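Local atomic coordinates of annexin B22 (Schistosoma mansoni, PDB entry 4MDU), a protein that binds acidic phospholipid membranes in a calcium-dependent manner, aggregates liposomes when calcium is present, and takes part in reproduction of the worm and in host-parasite interaction. Residues 23-28 / 200-205; 116-121 / 151-156. One frame throughout, in Å; residues are numbered along the deposited sequence.

Contact 1. Residues 23-28 / 200-205; sequences GKHYRP and AIPDKG
G23 meets I201 where the N-terminal loop passes the short helix 201-204. The tight part is small. The CG2 methyl of I201 sits 3.7 Å from O of G23 and 3.9 Å from CA of G23. This branch stands anti to the backbone N of I201, which turns the methyl onto the glycine backbone. G23 has a positive phi of 94°; at its backbone angles a CB would press on the carbonyl O of the residue before, which calls for glycine. G205, also with positive phi, follows the end of the helix, and its CA lies 6.0 Å from CA of G23.

The outer part is looser and faces solvent. CG of P202 approaches the H25 ring obliquely, 4.4 Å from CE1 of H25. Both residues are exposed. No hydrogen bond crosses between the segments, so the contact rests on van der Waals touch alone. F19 touches both H25 and P202.

Beyond H25 the loop leaves this helix. Y26 packs on R290 and P291 of helix 290-301, and R27 forms salt bridges with D326 and D329 of helix 324-335. The loop thus runs from helix 201-204 to helices 290-301 and 324-335.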
loop_
_atom_site.group_PDB
_atom_site.type_symbol
_atom_site.label_atom_id
_atom_site.label_comp_id
_atom_site.label_asym_id
_atom_site.label_seq_id
_atom_site.Cartn_x
_atom_site.Cartn_y
_atom_site.Cartn_z
ATOM N N GLY B 23 12.153 17.485 23.685
ATOM C CA GLY B 23 11.726 18.787 24.163
ATOM C C GLY B 23 12.162 19.991 23.341
ATOM O O GLY B 23 11.672 21.089 23.561
ATOM N N LYS B 24 13.076 19.794 22.395
ATOM C CA LYS B 24 13.549 20.886 21.548
ATOM C C LYS B 24 12.444 21.297 20.569
ATOM O O LYS B 24 11.706 20.454 20.085
ATOM C CB LYS B 24 14.802 20.435 20.790
ATOM C CG LYS B 24 15.479 21.516 19.987
ATOM N N HIS B 25 12.315 22.588 20.293
ATOM C CA HIS B 25 11.357 23.054 19.283
ATOM C C HIS B 25 11.664 22.474 17.905
ATOM O O HIS B 25 12.827 22.425 17.489
ATOM C CB HIS B 25 11.422 24.574 19.130
ATOM C CG HIS B 25 10.625 25.333 20.137
ATOM N ND1 HIS B 25 11.165 25.789 21.322
ATOM C CD2 HIS B 25 9.336 25.745 20.126
ATOM C CE1 HIS B 25 10.237 26.435 22.005
ATOM N NE2 HIS B 25 9.118 26.424 21.301
ATOM N N TYR B 26 10.625 22.062 17.183
ATOM C CA TYR B 26 10.784 21.776 15.759
ATOM C C TYR B 26 10.904 23.100 15.025
ATOM O O TYR B 26 10.429 24.120 15.513
ATOM C CB TYR B 26 9.608 20.969 15.205
ATOM C CG TYR B 26 9.701 19.485 15.461
ATOM C CD1 TYR B 26 10.737 18.719 14.904
ATOM C CD2 TYR B 26 8.760 18.844 16.260
ATOM C CE1 TYR B 26 10.813 17.350 15.134
ATOM C CE2 TYR B 26 8.828 17.482 16.498
ATOM C CZ TYR B 26 9.852 16.740 15.933
ATOM O OH TYR B 26 9.907 15.388 16.176
ATOM N N ARG B 27 11.562 23.092 13.868
ATOM C CA ARG B 27 11.795 24.327 13.137
ATOM C C ARG B 27 10.954 24.363 11.877
ATOM O O ARG B 27 11.083 23.488 11.015
ATOM C CB ARG B 27 13.283 24.475 12.782
ATOM C CG ARG B 27 14.200 24.409 13.986
ATOM C CD ARG B 27 15.444 23.592 13.697
ATOM N NE ARG B 27 16.364 24.319 12.848
ATOM C CZ ARG B 27 17.040 23.778 11.838
ATOM N NH1 ARG B 27 16.899 22.490 11.537
ATOM N NH2 ARG B 27 17.850 24.531 11.120
ATOM N N PRO B 28 10.090 25.380 11.764
ATOM C CA PRO B 28 9.250 25.565 10.574
ATOM C C PRO B 28 9.931 26.448 9.532
ATOM O O PRO B 28 10.888 27.159 9.866
ATOM C CB PRO B 28 8.022 26.289 11.135
ATOM C CG PRO B 28 8.582 27.111 12.257
ATOM C CD PRO B 28 9.763 26.348 12.826
ATOM N N ALA B 200 5.396 25.166 28.722
ATOM C CA ALA B 200 6.406 25.171 29.777
ATOM C C ALA B 200 7.545 24.194 29.502
ATOM O O ALA B 200 8.539 24.154 30.235
ATOM C CB ALA B 200 5.757 24.862 31.125
ATOM N N ILE B 201 7.403 23.413 28.440
ATOM C CA ILE B 201 8.366 22.361 28.143
ATOM C C ILE B 201 9.823 22.836 28.077
ATOM O O ILE B 201 10.710 22.187 28.638
ATOM C CB ILE B 201 7.968 21.578 26.873
ATOM C CG1 ILE B 201 6.857 20.587 27.211
ATOM C CG2 ILE B 201 9.158 20.841 26.289
ATOM C CD1 ILE B 201 6.381 19.773 26.033
ATOM N N PRO B 202 10.081 23.971 27.404
ATOM C CA PRO B 202 11.479 24.429 27.371
ATOM C C PRO B 202 11.999 24.793 28.764
ATOM O O PRO B 202 13.209 24.783 29.001
ATOM C CB PRO B 202 11.444 25.653 26.442
ATOM C CG PRO B 202 10.006 26.053 26.346
ATOM C CD PRO B 202 9.184 24.822 26.603
ATOM N N ASP B 203 11.085 25.093 29.681
ATOM C CA ASP B 203 11.448 25.359 31.070
ATOM C C ASP B 203 11.578 24.062 31.844
ATOM O O ASP B 203 12.608 23.793 32.455
ATOM C CB ASP B 203 10.386 26.219 31.754
ATOM C CG ASP B 203 10.283 27.601 31.158
ATOM O OD1 ASP B 203 11.285 28.080 30.585
ATOM O OD2 ASP B 203 9.197 28.212 31.266
ATOM N N LYS B 204 10.521 23.257 31.804
ATOM C CA LYS B 204 10.389 22.134 32.716
ATOM C C LYS B 204 10.844 20.811 32.118
ATOM O O LYS B 204 10.997 19.817 32.822
ATOM C CB LYS B 204 8.944 22.037 33.207
ATOM C CG LYS B 204 8.412 23.337 33.814
ATOM C CD LYS B 204 7.126 23.116 34.598
ATOM C CE LYS B 204 6.642 24.408 35.247
ATOM N N GLY B 205 11.060 20.796 30.813
ATOM C CA GLY B 205 11.470 19.576 30.150
ATOM C C GLY B 205 10.331 18.616 29.866
ATOM O O GLY B 205 9.263 18.663 30.479
#

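Contact 2. Residues 116-121 / 151-156; sequences SLYYAM and KQVLKD
With chi1 of 175°, the Y118 ring extends opposite its own backbone N, and this sends it from helix 109-122 toward V153 and L154 on helix 140-156. V153 answers with CG1. That methyl lies over one face of the Y118 ring, at its inner end. It is 3.9 Å from CG of Y118 and 4.0 Å from CB of Y118. L154 reaches the ring through its CD2 branch. This methyl meets one side of the ring, 3.8 Å from CE2 of Y118 and 3.9 Å from CD2 of Y118. This approach is oblique to the ring plane. Two methyls from successive residues therefore hold the tyrosine, one at the root of the ring and one farther along it.

The touch is wholly apolar, and no hydrogen bond joins the segments. V153 and L154 are buried; Y118 is partly exposed. The nearest backbones are those of Y118 and V153, with their CA atoms 7.7 Å apart. Y150, on the same helix as V153, also touches Y118, while Y111 and A114 pack against V153.

M121 belongs, with G123, G125 and E173, to a calcium site that is empty in this apo structure. By their order, helices 109-122, 128-136 and 140-156 match A, B and C of the five-helix annexin repeat. The contact is consistent with A-against-C packing beside the calcium-binding A-B loop.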
loop_
_atom_site.group_PDB
_atom_site.type_symbol
_atom_site.label_atom_id
_atom_site.label_comp_id
_atom_site.label_asym_id
_atom_site.label_seq_id
_atom_site.Cartn_x
_atom_site.Cartn_y
_atom_site.Cartn_z
ATOM N N SER B 116 -9.489 17.013 0.599
ATOM C CA SER B 116 -8.660 15.859 0.244
ATOM C C SER B 116 -9.199 14.553 0.830
ATOM O O SER B 116 -9.099 13.507 0.194
ATOM C CB SER B 116 -7.200 16.049 0.684
ATOM O OG SER B 116 -6.594 17.125 -0.007
ATOM N N LEU B 117 -9.744 14.594 2.045
ATOM C CA LEU B 117 -10.305 13.378 2.644
ATOM C C LEU B 117 -11.502 12.953 1.820
ATOM O O LEU B 117 -11.668 11.782 1.478
ATOM C CB LEU B 117 -10.716 13.599 4.115
ATOM C CG LEU B 117 -9.553 13.752 5.100
ATOM C CD1 LEU B 117 -10.067 14.217 6.468
ATOM C CD2 LEU B 117 -8.767 12.440 5.213
ATOM N N TYR B 118 -12.345 13.925 1.501
ATOM C CA TYR B 118 -13.507 13.687 0.659
ATOM C C TYR B 118 -13.117 12.979 -0.640
ATOM O O TYR B 118 -13.700 11.961 -1.004
ATOM C CB TYR B 118 -14.179 15.017 0.341
ATOM C CG TYR B 118 -15.323 14.884 -0.636
ATOM C CD1 TYR B 118 -15.151 15.158 -1.976
ATOM C CD2 TYR B 118 -16.569 14.465 -0.210
ATOM C CE1 TYR B 118 -16.191 15.033 -2.863
ATOM C CE2 TYR B 118 -17.614 14.338 -1.087
ATOM C CZ TYR B 118 -17.422 14.624 -2.411
ATOM O OH TYR B 118 -18.472 14.489 -3.286
ATOM N N TYR B 119 -12.115 13.503 -1.341
ATOM C CA TYR B 119 -11.700 12.873 -2.593
ATOM C C TYR B 119 -11.072 11.488 -2.382
ATOM O O TYR B 119 -11.242 10.581 -3.196
ATOM C CB TYR B 119 -10.796 13.812 -3.412
ATOM C CG TYR B 119 -11.577 14.970 -4.014
ATOM C CD1 TYR B 119 -12.594 14.728 -4.935
ATOM C CD2 TYR B 119 -11.318 16.296 -3.655
ATOM C CE1 TYR B 119 -13.327 15.761 -5.492
ATOM C CE2 TYR B 119 -12.062 17.354 -4.213
ATOM C CZ TYR B 119 -13.069 17.064 -5.134
ATOM O OH TYR B 119 -13.832 18.055 -5.716
ATOM N N ALA B 120 -10.374 11.316 -1.270
ATOM C CA ALA B 120 -9.741 10.034 -0.984
ATOM C C ALA B 120 -10.778 8.927 -0.800
ATOM O O ALA B 120 -10.477 7.735 -0.964
ATOM C CB ALA B 120 -8.850 10.142 0.248
ATOM N N MET B 121 -12.003 9.316 -0.463
ATOM C CA MET B 121 -13.051 8.327 -0.216
ATOM C C MET B 121 -14.130 8.283 -1.302
ATOM O O MET B 121 -14.630 7.217 -1.635
ATOM C CB MET B 121 -13.661 8.538 1.173
ATOM C CG MET B 121 -12.655 8.325 2.309
ATOM S SD MET B 121 -13.361 8.577 3.943
ATOM C CE MET B 121 -13.741 10.327 3.912
ATOM N N LYS B 151 -18.248 18.205 6.883
ATOM C CA LYS B 151 -19.692 18.401 6.749
ATOM C C LYS B 151 -19.989 19.593 5.833
ATOM O O LYS B 151 -20.954 19.575 5.075
ATOM C CB LYS B 151 -20.383 18.534 8.122
ATOM C CG LYS B 151 -20.383 17.224 8.923
ATOM C CD LYS B 151 -21.116 17.342 10.257
ATOM C CE LYS B 151 -22.614 17.519 10.053
ATOM N NZ LYS B 151 -23.224 16.384 9.296
ATOM N N GLN B 152 -19.134 20.607 5.887
ATOM C CA GLN B 152 -19.271 21.767 5.018
ATOM C C GLN B 152 -18.850 21.475 3.572
ATOM O O GLN B 152 -19.310 22.137 2.637
ATOM C CB GLN B 152 -18.482 22.954 5.577
ATOM C CG GLN B 152 -18.701 24.252 4.801
ATOM C CD GLN B 152 -20.174 24.616 4.684
ATOM O OE1 GLN B 152 -20.992 24.235 5.524
ATOM N NE2 GLN B 152 -20.519 25.337 3.632
ATOM N N VAL B 153 -17.966 20.499 3.381
ATOM C CA VAL B 153 -17.593 20.101 2.031
ATOM C C VAL B 153 -18.765 19.345 1.405
ATOM O O VAL B 153 -19.063 19.513 0.222
ATOM C CB VAL B 153 -16.335 19.211 2.012
ATOM C CG1 VAL B 153 -16.219 18.481 0.678
ATOM C CG2 VAL B 153 -15.076 20.038 2.296
ATOM N N LEU B 154 -19.436 18.521 2.207
ATOM C CA LEU B 154 -20.579 17.761 1.717
ATOM C C LEU B 154 -21.707 18.684 1.262
ATOM O O LEU B 154 -22.415 18.383 0.302
ATOM C CB LEU B 154 -21.083 16.779 2.770
ATOM C CG LEU B 154 -20.124 15.634 3.106
ATOM C CD1 LEU B 154 -20.667 14.803 4.250
ATOM C CD2 LEU B 154 -19.863 14.768 1.895
ATOM N N LYS B 155 -21.877 19.812 1.938
ATOM C CA LYS B 155 -22.917 20.743 1.525
ATOM C C LYS B 155 -22.479 21.366 0.220
ATOM O O LYS B 155 -23.241 21.428 -0.741
ATOM C CB LYS B 155 -23.139 21.837 2.573
ATOM C CG LYS B 155 -23.462 21.320 3.968
ATOM N N ASP B 156 -21.232 21.815 0.190
ATOM C CA ASP B 156 -20.664 22.449 -0.994
ATOM C C ASP B 156 -20.687 21.558 -2.241
ATOM O O ASP B 156 -20.718 22.058 -3.366
ATOM C CB ASP B 156 -19.230 22.899 -0.704
ATOM C CG ASP B 156 -19.171 24.087 0.233
ATOM O OD1 ASP B 156 -20.233 24.473 0.761
ATOM O OD2 ASP B 156 -18.063 24.629 0.447
#

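Contacts 1 and 2 lie on opposite sides of the centre of the chain. Their centres are about 35 Å apart, and their nearest atoms are about 21 Å apart. They share no helix. Along the chain, 23-28 comes first, then both segments of contact 2, then 200-205. Contact 1 therefore spans the sequence of the predicted repeats 1 and 2, whereas contact 2 stays within repeat 2. One is a long-range closure between the N-terminal loop and the linker after repeat 2. The other joins two helices of a single repeat beside a calcium site. In annexins the calcium sites line the convex, membrane-facing side, so the contacts probably lie on opposite faces, with contact 2 near the calcium side.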